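Alkaline phosphatase (Antarctic bacterium, PDB 2W5V) probably hydrolyses phosphate monoesters at alkaline pH, as a metal-dependent alkaline phosphatase that binds zinc and magnesium ions. Local coordinates at residues 132-143 against 148-158; 122-131 against 247-257. The protein carries 1 engineered substitution. All coordinates share one frame; numbering follows the deposited sequence.

Contact 1: 132-143 against 148-158; sequences SITDATPASFYA and RGLEEEIAMDM. Engineered in segment 132-143: Asp135 (natural residue His). With MG (magnesium ion), chain I.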
loop_
_atom_site.group_PDB
_atom_site.type_symbol
_atom_site.label_atom_id
_atom_site.label_comp_id
_atom_site.label_asym_id
_atom_site.label_seq_id
_atom_site.Cartn_x
_atom_site.Cartn_y
_atom_site.Cartn_z
ATOM N N SER B 132 -26.140 -5.130 -6.835
ATOM C CA SER B 132 -27.479 -4.792 -6.382
ATOM C C SER B 132 -27.354 -3.690 -5.337
ATOM O O SER B 132 -26.370 -3.634 -4.589
ATOM C CB SER B 132 -28.164 -6.019 -5.778
ATOM O OG SER B 132 -29.302 -5.644 -5.021
ATOM N N ILE B 133 -28.351 -2.820 -5.252
ATOM C CA ILE B 133 -28.312 -1.786 -4.227
ATOM C C ILE B 133 -28.467 -2.392 -2.826
ATOM O O ILE B 133 -28.246 -1.718 -1.814
ATOM C CB ILE B 133 -29.366 -0.685 -4.479
ATOM C CG1 ILE B 133 -28.965 0.604 -3.756
ATOM C CG2 ILE B 133 -30.757 -1.154 -4.085
ATOM C CD1 ILE B 133 -27.764 1.313 -4.401
ATOM N N THR B 134 -28.830 -3.671 -2.774
ATOM C CA THR B 134 -29.079 -4.342 -1.498
ATOM C C THR B 134 -27.861 -5.146 -1.069
ATOM O O THR B 134 -27.889 -5.815 -0.027
ATOM C CB THR B 134 -30.265 -5.314 -1.584
ATOM O OG1 THR B 134 -29.975 -6.335 -2.550
ATOM C CG2 THR B 134 -31.542 -4.577 -1.982
ATOM N N ASP B 135 -26.806 -5.106 -1.882
ATOM C CA ASP B 135 -25.568 -5.816 -1.556
ATOM C C ASP B 135 -24.903 -5.210 -0.325
ATOM O O ASP B 135 -25.219 -4.089 0.075
ATOM C CB ASP B 135 -24.597 -5.831 -2.744
ATOM C CG ASP B 135 -23.533 -6.915 -2.614
ATOM O OD1 ASP B 135 -23.863 -8.008 -2.103
ATOM O OD2 ASP B 135 -22.368 -6.675 -3.013
ATOM N N ALA B 136 -23.978 -5.954 0.275
ATOM C CA ALA B 136 -23.453 -5.607 1.592
ATOM C C ALA B 136 -22.922 -4.172 1.701
ATOM O O ALA B 136 -23.184 -3.487 2.691
ATOM C CB ALA B 136 -22.372 -6.613 2.022
ATOM N N THR B 137 -22.172 -3.718 0.699
ATOM C CA THR B 137 -21.537 -2.403 0.787
ATOM C C THR B 137 -22.539 -1.227 0.817
ATOM O O THR B 137 -22.530 -0.438 1.772
ATOM C CB THR B 137 -20.473 -2.197 -0.321
ATOM O OG1 THR B 137 -19.651 -3.361 -0.403
ATOM C CG2 THR B 137 -19.592 -0.996 0.001
ATOM N N PRO B 138 -23.400 -1.103 -0.216
ATOM C CA PRO B 138 -24.407 -0.034 -0.183
ATOM C C PRO B 138 -25.313 -0.208 1.028
ATOM O O PRO B 138 -25.657 0.769 1.678
ATOM C CB PRO B 138 -25.251 -0.267 -1.453
ATOM C CG PRO B 138 -24.594 -1.304 -2.224
ATOM C CD PRO B 138 -23.530 -1.972 -1.397
ATOM N N ALA B 139 -25.692 -1.446 1.328
ATOM C CA ALA B 139 -26.678 -1.702 2.379
ATOM C C ALA B 139 -26.214 -1.147 3.720
ATOM O O ALA B 139 -27.008 -0.601 4.490
ATOM C CB ALA B 139 -26.950 -3.188 2.503
ATOM N N SER B 140 -24.926 -1.300 3.998
ATOM C CA SER B 140 -24.380 -0.850 5.269
ATOM C C SER B 140 -24.552 0.651 5.475
ATOM O O SER B 140 -24.455 1.134 6.600
ATOM C CB SER B 140 -22.899 -1.224 5.392
ATOM O OG SER B 140 -22.734 -2.630 5.416
ATOM N N PHE B 141 -24.815 1.388 4.401
ATOM C CA PHE B 141 -24.981 2.833 4.521
ATOM C C PHE B 141 -26.438 3.299 4.713
ATOM O O PHE B 141 -26.678 4.471 4.986
ATOM C CB PHE B 141 -24.312 3.556 3.345
ATOM C CG PHE B 141 -22.806 3.561 3.435
ATOM C CD1 PHE B 141 -22.077 2.439 3.072
ATOM C CD2 PHE B 141 -22.129 4.664 3.932
ATOM C CE1 PHE B 141 -20.695 2.419 3.181
ATOM C CE2 PHE B 141 -20.735 4.651 4.038
ATOM C CZ PHE B 141 -20.023 3.527 3.664
ATOM N N TYR B 142 -27.407 2.397 4.591
ATOM C CA TYR B 142 -28.802 2.809 4.789
ATOM C C TYR B 142 -29.680 1.826 5.561
ATOM O O TYR B 142 -30.793 2.177 5.941
ATOM C CB TYR B 142 -29.473 3.154 3.455
ATOM C CG TYR B 142 -29.676 1.966 2.533
ATOM C CD1 TYR B 142 -30.790 1.127 2.663
ATOM C CD2 TYR B 142 -28.761 1.688 1.534
ATOM C CE1 TYR B 142 -30.975 0.037 1.808
ATOM C CE2 TYR B 142 -28.935 0.617 0.682
ATOM C CZ TYR B 142 -30.038 -0.205 0.817
ATOM O OH TYR B 142 -30.175 -1.268 -0.048
ATOM N N ALA B 143 -29.194 0.609 5.787
ATOM C CA ALA B 143 -29.992 -0.413 6.457
ATOM C C ALA B 143 -29.366 -0.911 7.752
ATOM O O ALA B 143 -28.194 -0.669 8.025
ATOM C CB ALA B 143 -30.251 -1.586 5.522
ATOM N N ARG B 148 -26.219 -10.048 6.242
ATOM C CA ARG B 148 -26.182 -9.460 4.906
ATOM C C ARG B 148 -27.061 -10.239 3.918
ATOM O O ARG B 148 -27.432 -9.724 2.863
ATOM C CB ARG B 148 -24.740 -9.474 4.390
ATOM C CG ARG B 148 -24.191 -10.889 4.252
ATOM C CD ARG B 148 -22.778 -10.906 3.706
ATOM N NE ARG B 148 -22.719 -10.383 2.346
ATOM C CZ ARG B 148 -21.587 -10.090 1.715
ATOM N NH1 ARG B 148 -20.414 -10.256 2.326
ATOM N NH2 ARG B 148 -21.629 -9.619 0.477
ATOM N N GLY B 149 -27.366 -11.488 4.252
ATOM C CA GLY B 149 -28.193 -12.328 3.404
ATOM C C GLY B 149 -29.663 -11.923 3.385
ATOM O O GLY B 149 -30.422 -12.358 2.514
ATOM N N LEU B 150 -30.069 -11.087 4.336
ATOM C CA LEU B 150 -31.462 -10.661 4.429
ATOM C C LEU B 150 -31.758 -9.532 3.449
ATOM O O LEU B 150 -32.152 -8.442 3.855
ATOM C CB LEU B 150 -31.786 -10.214 5.858
ATOM C CG LEU B 150 -31.520 -11.288 6.915
ATOM C CD1 LEU B 150 -31.671 -10.713 8.315
ATOM C CD2 LEU B 150 -32.436 -12.512 6.715
ATOM N N GLU B 151 -31.590 -9.798 2.157
ATOM C CA GLU B 151 -31.643 -8.728 1.165
ATOM C C GLU B 151 -33.037 -8.163 0.901
ATOM O O GLU B 151 -33.171 -6.981 0.582
ATOM C CB GLU B 151 -30.955 -9.153 -0.137
ATOM C CG GLU B 151 -29.440 -9.027 -0.056
ATOM C CD GLU B 151 -28.740 -9.349 -1.364
ATOM O OE1 GLU B 151 -28.421 -8.402 -2.120
ATOM O OE2 GLU B 151 -28.508 -10.548 -1.630
ATOM N N GLU B 152 -34.070 -8.986 1.031
ATOM C CA GLU B 152 -35.432 -8.456 0.935
ATOM C C GLU B 152 -35.752 -7.546 2.127
ATOM O O GLU B 152 -36.450 -6.544 1.985
ATOM C CB GLU B 152 -36.455 -9.579 0.785
ATOM C CG GLU B 152 -36.315 -10.311 -0.544
ATOM C CD GLU B 152 -37.396 -11.350 -0.778
ATOM O OE1 GLU B 152 -38.331 -11.454 0.053
ATOM O OE2 GLU B 152 -37.303 -12.058 -1.804
ATOM N N GLU B 153 -35.229 -7.885 3.298
ATOM C CA GLU B 153 -35.363 -7.004 4.461
ATOM C C GLU B 153 -34.627 -5.688 4.222
ATOM O O GLU B 153 -35.115 -4.609 4.566
ATOM C CB GLU B 153 -34.814 -7.686 5.716
ATOM C CG GLU B 153 -34.874 -6.823 6.978
ATOM C CD GLU B 153 -34.339 -7.542 8.217
ATOM O OE1 GLU B 153 -34.735 -8.704 8.457
ATOM O OE2 GLU B 153 -33.539 -6.938 8.964
ATOM N N ILE B 154 -33.431 -5.784 3.651
ATOM C CA ILE B 154 -32.633 -4.607 3.347
ATOM C C ILE B 154 -33.354 -3.687 2.364
ATOM O O ILE B 154 -33.367 -2.465 2.537
ATOM C CB ILE B 154 -31.238 -5.010 2.818
ATOM C CG1 ILE B 154 -30.380 -5.484 3.992
ATOM C CG2 ILE B 154 -30.570 -3.839 2.101
ATOM C CD1 ILE B 154 -29.155 -6.273 3.599
ATOM N N ALA B 155 -33.965 -4.273 1.340
ATOM C CA ALA B 155 -34.754 -3.491 0.394
ATOM C C ALA B 155 -35.880 -2.736 1.107
ATOM O O ALA B 155 -36.100 -1.549 0.862
ATOM C CB ALA B 155 -35.321 -4.386 -0.690
ATOM N N MET B 156 -36.600 -3.425 1.984
ATOM C CA MET B 156 -37.640 -2.765 2.764
ATOM C C MET B 156 -37.058 -1.647 3.638
ATOM O O MET B 156 -37.699 -0.613 3.820
ATOM C CB MET B 156 -38.396 -3.770 3.638
ATOM C CG MET B 156 -39.533 -3.143 4.426
ATOM S SD MET B 156 -40.934 -2.731 3.362
ATOM C CE MET B 156 -41.432 -4.366 2.829
ATOM N N ASP B 157 -35.856 -1.859 4.182
ATOM C CA ASP B 157 -35.179 -0.828 4.977
ATOM C C ASP B 157 -34.928 0.447 4.164
ATOM O O ASP B 157 -34.948 1.556 4.708
ATOM C CB ASP B 157 -33.844 -1.344 5.528
ATOM C CG ASP B 157 -34.017 -2.344 6.664
ATOM O OD1 ASP B 157 -35.127 -2.437 7.241
ATOM O OD2 ASP B 157 -33.026 -3.037 6.990
ATOM N N MET B 158 -34.676 0.286 2.870
ATOM C CA MET B 158 -34.468 1.438 1.995
ATOM C C MET B 158 -35.645 2.403 2.097
ATOM O O MET B 158 -35.467 3.620 2.140
ATOM C CB MET B 158 -34.269 0.991 0.540
ATOM C CG MET B 158 -34.207 2.138 -0.477
ATOM S SD MET B 158 -32.685 3.094 -0.337
ATOM C CE MET B 158 -31.544 2.026 -1.215
HETATM MG MG MG I . -19.344 -4.648 -2.155
HETATM O O HOH W 1 -26.359 -7.591 1.701
HETATM O O HOH W 2 -24.673 -9.724 0.490
HETATM O O HOH W 3 -21.546 -4.268 -2.649
HETATM O O HOH W 4 -20.104 -6.593 -1.178
HETATM O O HOH W 5 -33.152 2.083 7.227
HETATM O O HOH W 6 -18.921 -5.823 -3.962
#

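Contact 2: 122-131 against 247-257; sequences NIKTGVVATS and SAFFIMSEGSQ. With MG (magnesium ion), chain I.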
loop_
_atom_site.group_PDB
_atom_site.type_symbol
_atom_site.label_atom_id
_atom_site.label_comp_id
_atom_site.label_asym_id
_atom_site.label_seq_id
_atom_site.Cartn_x
_atom_site.Cartn_y
_atom_site.Cartn_z
ATOM N N ASN B 122 -28.958 18.165 8.158
ATOM C CA ASN B 122 -29.470 18.792 6.943
ATOM C C ASN B 122 -28.578 18.528 5.725
ATOM O O ASN B 122 -28.480 19.360 4.826
ATOM C CB ASN B 122 -29.642 20.301 7.154
ATOM C CG ASN B 122 -30.465 20.958 6.057
ATOM O OD1 ASN B 122 -31.371 20.343 5.487
ATOM N ND2 ASN B 122 -30.153 22.218 5.757
ATOM N N ILE B 123 -27.928 17.367 5.701
ATOM C CA ILE B 123 -27.081 16.982 4.568
ATOM C C ILE B 123 -27.837 16.026 3.639
ATOM O O ILE B 123 -28.415 15.036 4.100
ATOM C CB ILE B 123 -25.807 16.269 5.060
ATOM C CG1 ILE B 123 -25.133 17.061 6.189
ATOM C CG2 ILE B 123 -24.836 16.016 3.908
ATOM C CD1 ILE B 123 -24.618 18.414 5.763
ATOM N N LYS B 124 -27.841 16.308 2.338
ATOM C CA LYS B 124 -28.427 15.386 1.355
ATOM C C LYS B 124 -27.511 14.163 1.121
ATOM O O LYS B 124 -26.289 14.299 1.066
ATOM C CB LYS B 124 -28.693 16.120 0.036
ATOM C CG LYS B 124 -29.843 17.130 0.090
ATOM C CD LYS B 124 -31.194 16.426 0.016
ATOM C CE LYS B 124 -32.351 17.413 0.053
ATOM N NZ LYS B 124 -32.395 18.157 1.339
ATOM N N THR B 125 -28.093 12.974 0.981
ATOM C CA THR B 125 -27.292 11.748 0.947
ATOM C C THR B 125 -27.576 10.872 -0.272
ATOM O O THR B 125 -28.703 10.809 -0.761
ATOM C CB THR B 125 -27.521 10.905 2.218
ATOM O OG1 THR B 125 -28.918 10.607 2.351
ATOM C CG2 THR B 125 -27.051 11.658 3.454
ATOM N N GLY B 126 -26.548 10.193 -0.764
ATOM C CA GLY B 126 -26.722 9.313 -1.901
ATOM C C GLY B 126 -25.818 8.092 -1.879
ATOM O O GLY B 126 -24.730 8.111 -1.298
ATOM N N VAL B 127 -26.272 7.030 -2.536
ATOM C CA VAL B 127 -25.525 5.786 -2.608
ATOM C C VAL B 127 -25.585 5.205 -4.021
ATOM O O VAL B 127 -26.670 5.016 -4.582
ATOM C CB VAL B 127 -26.073 4.773 -1.600
ATOM C CG1 VAL B 127 -25.474 3.411 -1.838
ATOM C CG2 VAL B 127 -25.789 5.247 -0.180
ATOM N N VAL B 128 -24.418 4.937 -4.596
ATOM C CA VAL B 128 -24.319 4.371 -5.939
ATOM C C VAL B 128 -23.508 3.081 -5.880
ATOM O O VAL B 128 -22.545 2.994 -5.107
ATOM C CB VAL B 128 -23.648 5.372 -6.912
ATOM C CG1 VAL B 128 -23.354 4.714 -8.249
ATOM C CG2 VAL B 128 -24.528 6.600 -7.093
ATOM N N ALA B 129 -23.893 2.080 -6.677
ATOM C CA ALA B 129 -23.204 0.788 -6.673
ATOM C C ALA B 129 -23.373 0.046 -7.997
ATOM O O ALA B 129 -24.373 0.234 -8.678
ATOM C CB ALA B 129 -23.724 -0.070 -5.539
ATOM N N THR B 130 -22.412 -0.813 -8.349
ATOM C CA THR B 130 -22.535 -1.628 -9.561
ATOM C C THR B 130 -23.076 -3.020 -9.251
ATOM O O THR B 130 -23.375 -3.799 -10.155
ATOM C CB THR B 130 -21.214 -1.742 -10.354
ATOM O OG1 THR B 130 -20.203 -2.327 -9.524
ATOM C CG2 THR B 130 -20.752 -0.373 -10.821
ATOM N N SER B 131 -23.197 -3.330 -7.967
ATOM C CA SER B 131 -23.899 -4.533 -7.542
ATOM C C SER B 131 -25.378 -4.197 -7.387
ATOM O O SER B 131 -25.825 -3.109 -7.754
ATOM C CB SER B 131 -23.359 -5.010 -6.189
ATOM O OG SER B 131 -23.467 -3.977 -5.213
ATOM N N SER B 247 -27.236 22.890 -1.249
ATOM C CA SER B 247 -27.232 21.951 -0.137
ATOM C C SER B 247 -25.887 21.238 -0.037
ATOM O O SER B 247 -25.238 20.989 -1.042
ATOM C CB SER B 247 -28.351 20.929 -0.336
ATOM O OG SER B 247 -28.327 19.946 0.677
ATOM N N ALA B 248 -25.466 20.909 1.175
ATOM C CA ALA B 248 -24.287 20.066 1.340
ATOM C C ALA B 248 -24.695 18.612 1.106
ATOM O O ALA B 248 -25.872 18.269 1.217
ATOM C CB ALA B 248 -23.706 20.238 2.719
ATOM N N PHE B 249 -23.735 17.755 0.786
ATOM C CA PHE B 249 -24.067 16.371 0.485
ATOM C C PHE B 249 -23.015 15.370 0.934
ATOM O O PHE B 249 -21.847 15.707 1.120
ATOM C CB PHE B 249 -24.364 16.200 -1.013
ATOM C CG PHE B 249 -23.171 16.453 -1.919
ATOM C CD1 PHE B 249 -22.221 15.459 -2.135
ATOM C CD2 PHE B 249 -23.022 17.672 -2.578
ATOM C CE1 PHE B 249 -21.133 15.676 -2.975
ATOM C CE2 PHE B 249 -21.940 17.898 -3.429
ATOM C CZ PHE B 249 -20.994 16.898 -3.623
ATOM N N PHE B 250 -23.461 14.137 1.123
ATOM C CA PHE B 250 -22.589 13.000 1.330
ATOM C C PHE B 250 -22.962 11.930 0.302
ATOM O O PHE B 250 -24.138 11.620 0.134
ATOM C CB PHE B 250 -22.766 12.436 2.746
ATOM C CG PHE B 250 -22.064 11.128 2.952
ATOM C CD1 PHE B 250 -20.739 11.092 3.363
ATOM C CD2 PHE B 250 -22.716 9.935 2.691
ATOM C CE1 PHE B 250 -20.084 9.892 3.528
ATOM C CE2 PHE B 250 -22.076 8.726 2.856
ATOM C CZ PHE B 250 -20.751 8.700 3.275
ATOM N N ILE B 251 -21.968 11.379 -0.390
ATOM C CA ILE B 251 -22.192 10.306 -1.367
ATOM C C ILE B 251 -21.213 9.171 -1.115
ATOM O O ILE B 251 -20.036 9.417 -0.845
ATOM C CB ILE B 251 -21.970 10.815 -2.819
ATOM C CG1 ILE B 251 -23.033 11.839 -3.200
ATOM C CG2 ILE B 251 -21.963 9.667 -3.820
ATOM C CD1 ILE B 251 -22.655 12.674 -4.426
ATOM N N MET B 252 -21.699 7.935 -1.177
ATOM C CA MET B 252 -20.834 6.761 -1.249
ATOM C C MET B 252 -21.098 6.106 -2.602
ATOM O O MET B 252 -22.235 5.756 -2.904
ATOM C CB MET B 252 -21.141 5.763 -0.124
ATOM C CG MET B 252 -20.119 4.621 -0.006
ATOM S SD MET B 252 -20.234 3.335 -1.285
ATOM C CE MET B 252 -21.820 2.597 -0.849
ATOM N N SER B 253 -20.054 5.983 -3.418
ATOM C CA SER B 253 -20.122 5.258 -4.689
ATOM C C SER B 253 -19.181 4.056 -4.655
ATOM O O SER B 253 -18.020 4.175 -4.252
ATOM C CB SER B 253 -19.725 6.161 -5.860
ATOM O OG SER B 253 -20.590 7.276 -5.947
ATOM N N GLU B 254 -19.667 2.904 -5.100
ATOM C CA GLU B 254 -18.881 1.688 -4.994
ATOM C C GLU B 254 -18.568 1.076 -6.348
ATOM O O GLU B 254 -19.469 0.866 -7.161
ATOM C CB GLU B 254 -19.607 0.648 -4.141
ATOM C CG GLU B 254 -18.787 -0.615 -3.961
ATOM C CD GLU B 254 -19.605 -1.805 -3.525
ATOM O OE1 GLU B 254 -20.839 -1.791 -3.700
ATOM O OE2 GLU B 254 -18.998 -2.766 -3.019
ATOM N N GLY B 255 -17.287 0.798 -6.585
ATOM C CA GLY B 255 -16.889 -0.087 -7.666
ATOM C C GLY B 255 -17.030 -1.506 -7.142
ATOM O O GLY B 255 -16.072 -2.104 -6.647
ATOM N N SER B 256 -18.241 -2.043 -7.249
ATOM C CA SER B 256 -18.629 -3.257 -6.534
ATOM C C SER B 256 -17.982 -4.540 -7.055
ATOM O O SER B 256 -17.764 -5.492 -6.290
ATOM C CB SER B 256 -20.154 -3.422 -6.597
ATOM O OG SER B 256 -20.825 -2.226 -6.227
ATOM N N GLN B 257 -17.696 -4.584 -8.353
ATOM C CA GLN B 257 -17.385 -5.862 -8.991
ATOM C C GLN B 257 -15.902 -6.187 -9.091
ATOM O O GLN B 257 -15.526 -7.249 -9.598
ATOM C CB GLN B 257 -18.067 -5.974 -10.357
ATOM C CG GLN B 257 -19.580 -5.841 -10.269
ATOM C CD GLN B 257 -20.284 -6.213 -11.551
ATOM O OE1 GLN B 257 -19.788 -7.026 -12.334
ATOM N NE2 GLN B 257 -21.448 -5.618 -11.779
HETATM MG MG MG I . -19.344 -4.648 -2.155
HETATM O O HOH W 7 -30.426 19.923 2.546
HETATM O O HOH W 8 -27.064 21.577 3.532
HETATM O O HOH W 9 -17.497 -2.531 -10.488
HETATM O O HOH W 3 -21.546 -4.268 -2.649
HETATM O O HOH W 6 -18.921 -5.823 -3.962
HETATM O O HOH W 4 -20.104 -6.593 -1.178
#

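Contact 1: 132-143 against 148-158
The magnesium site of this alkaline phosphatase is backed here: helix 136-139, which carries the ligand Thr137, and its flanks rest on helix 151-158, with Thr134 and Tyr142 meeting Glu151, Ile154 and Met158. Thr134 OG1 donates to Glu151 OE1 at 2.6 Å. It reaches the anti side of the carboxylate, 33° out of its plane. The same hydroxyl accepts from Ser132 OG, so a short relay of hydroxyls ends on the acid. Ile154 CG2 packs against Ala139 CB at 3.7 Å and also touches Tyr142 OH. Met158 bends at chi2 and chi3, and this folds its tip over one face of the Tyr142 ring. Met158 CE lies 3.5 Å from the ring centroid in a CH-pi contact, and SD adds a Met-aromatic one. Tyr142 OH donates to Ile133 O at 2.7 Å, from above the carbonyl plane. An alanine here would probably leave Ile133 O without this donor and open a gap beside Met158 CE. The Arg148 guanidinium lays a face on Ala136 CB. Its stronger partners are Asp83 and the phosphorylated Ser84. The engineered Asp135, histidine in nature, makes a long salt bridge, with Asp135 OD1 3.8 Å from Arg148 NH2; a water bonded to Asp135 OD1 and Arg148 NE joins them too. Asp135 OD2 accepts from a magnesium-bound water and lies near a second one, which places it in the second shell. Asp135 OD1 and Glu151 OE1 are 4.6 Å apart, and Arg148 nearby may partly offset these like charges.

Contact 2: 122-131 against 247-257
Strands 124-129 and 249-255 run parallel, their axes 4.6 Å apart at closest approach and 5° from exact alignment. They are adjacent strands in the large central sheet of the alkaline phosphatase fold. Six main-chain hydrogen bonds join them in regular parallel register: Lys124, Gly126 and Val128 each donate and accept. Thr125, Val127 and Ala129 turn their backbone groups the other way, toward strand 165-169 and the residue before it. Thr125, Val127, Phe250, Met252 and Glu254 lie on one face, where helix 114-120 covers Thr125 and Phe250. Lys124, Val128, Phe249, Ile251 and Ser253 lie on the other, toward helix 230-242. The Met252 chain curls beyond CG, bringing Met252 CE to 3.9 Å from Val127 CG1. Ile123 CD1 meets Ala248 CB at 3.7 Å near the start of the strands. There a water links Lys124 NZ with Ser247 OG and Asn122 O.

Past the ends of the strands the pairing passes to side chains. Ser256 OG accepts from Thr130 N at 3.0 Å and weakly from Ser131 N. Ser256 OG donates in turn to Glu254 OE1 at 2.6 Å, from above the carboxylate, 74° out of its plane. The serine thus ties the 130-131 corner to a metal ligand. Gln257 NE2 donates to Thr130 O at 3.1 Å, with the acceptor in the plane of the amide; Gln257 OE1 is taken by Tyr269. Glu254 has CG anti to the backbone N (chi1 -178°) and an extended chain beyond it. This stretch sets Glu254 OE2 2.1 Å from the magnesium ion.

How the contacts relate
The centres of the two contacts lie about 14 Å apart, and contact 1 is nested inside the loop that contact 2 closes. The chain leaves strand 124-129, turns through 130-131, runs into helix 136-139 and helix 151-158, and returns much later as strand 249-255. Pro138 packs on Val127, Ala129 and Glu254, so the short helix sits directly on the sheet. The magnesium ion joins the contacts: Thr137 comes from contact 1, Glu254 from contact 2, and Asp43, just past strand 36-42, is the third protein ligand. Three waters complete its shell, and one of them bonds Asp135 of contact 1 as well as Ser131 and Glu254 of contact 2. The site therefore depends on distant parts of the chain meeting at the C-terminal ends of parallel strands.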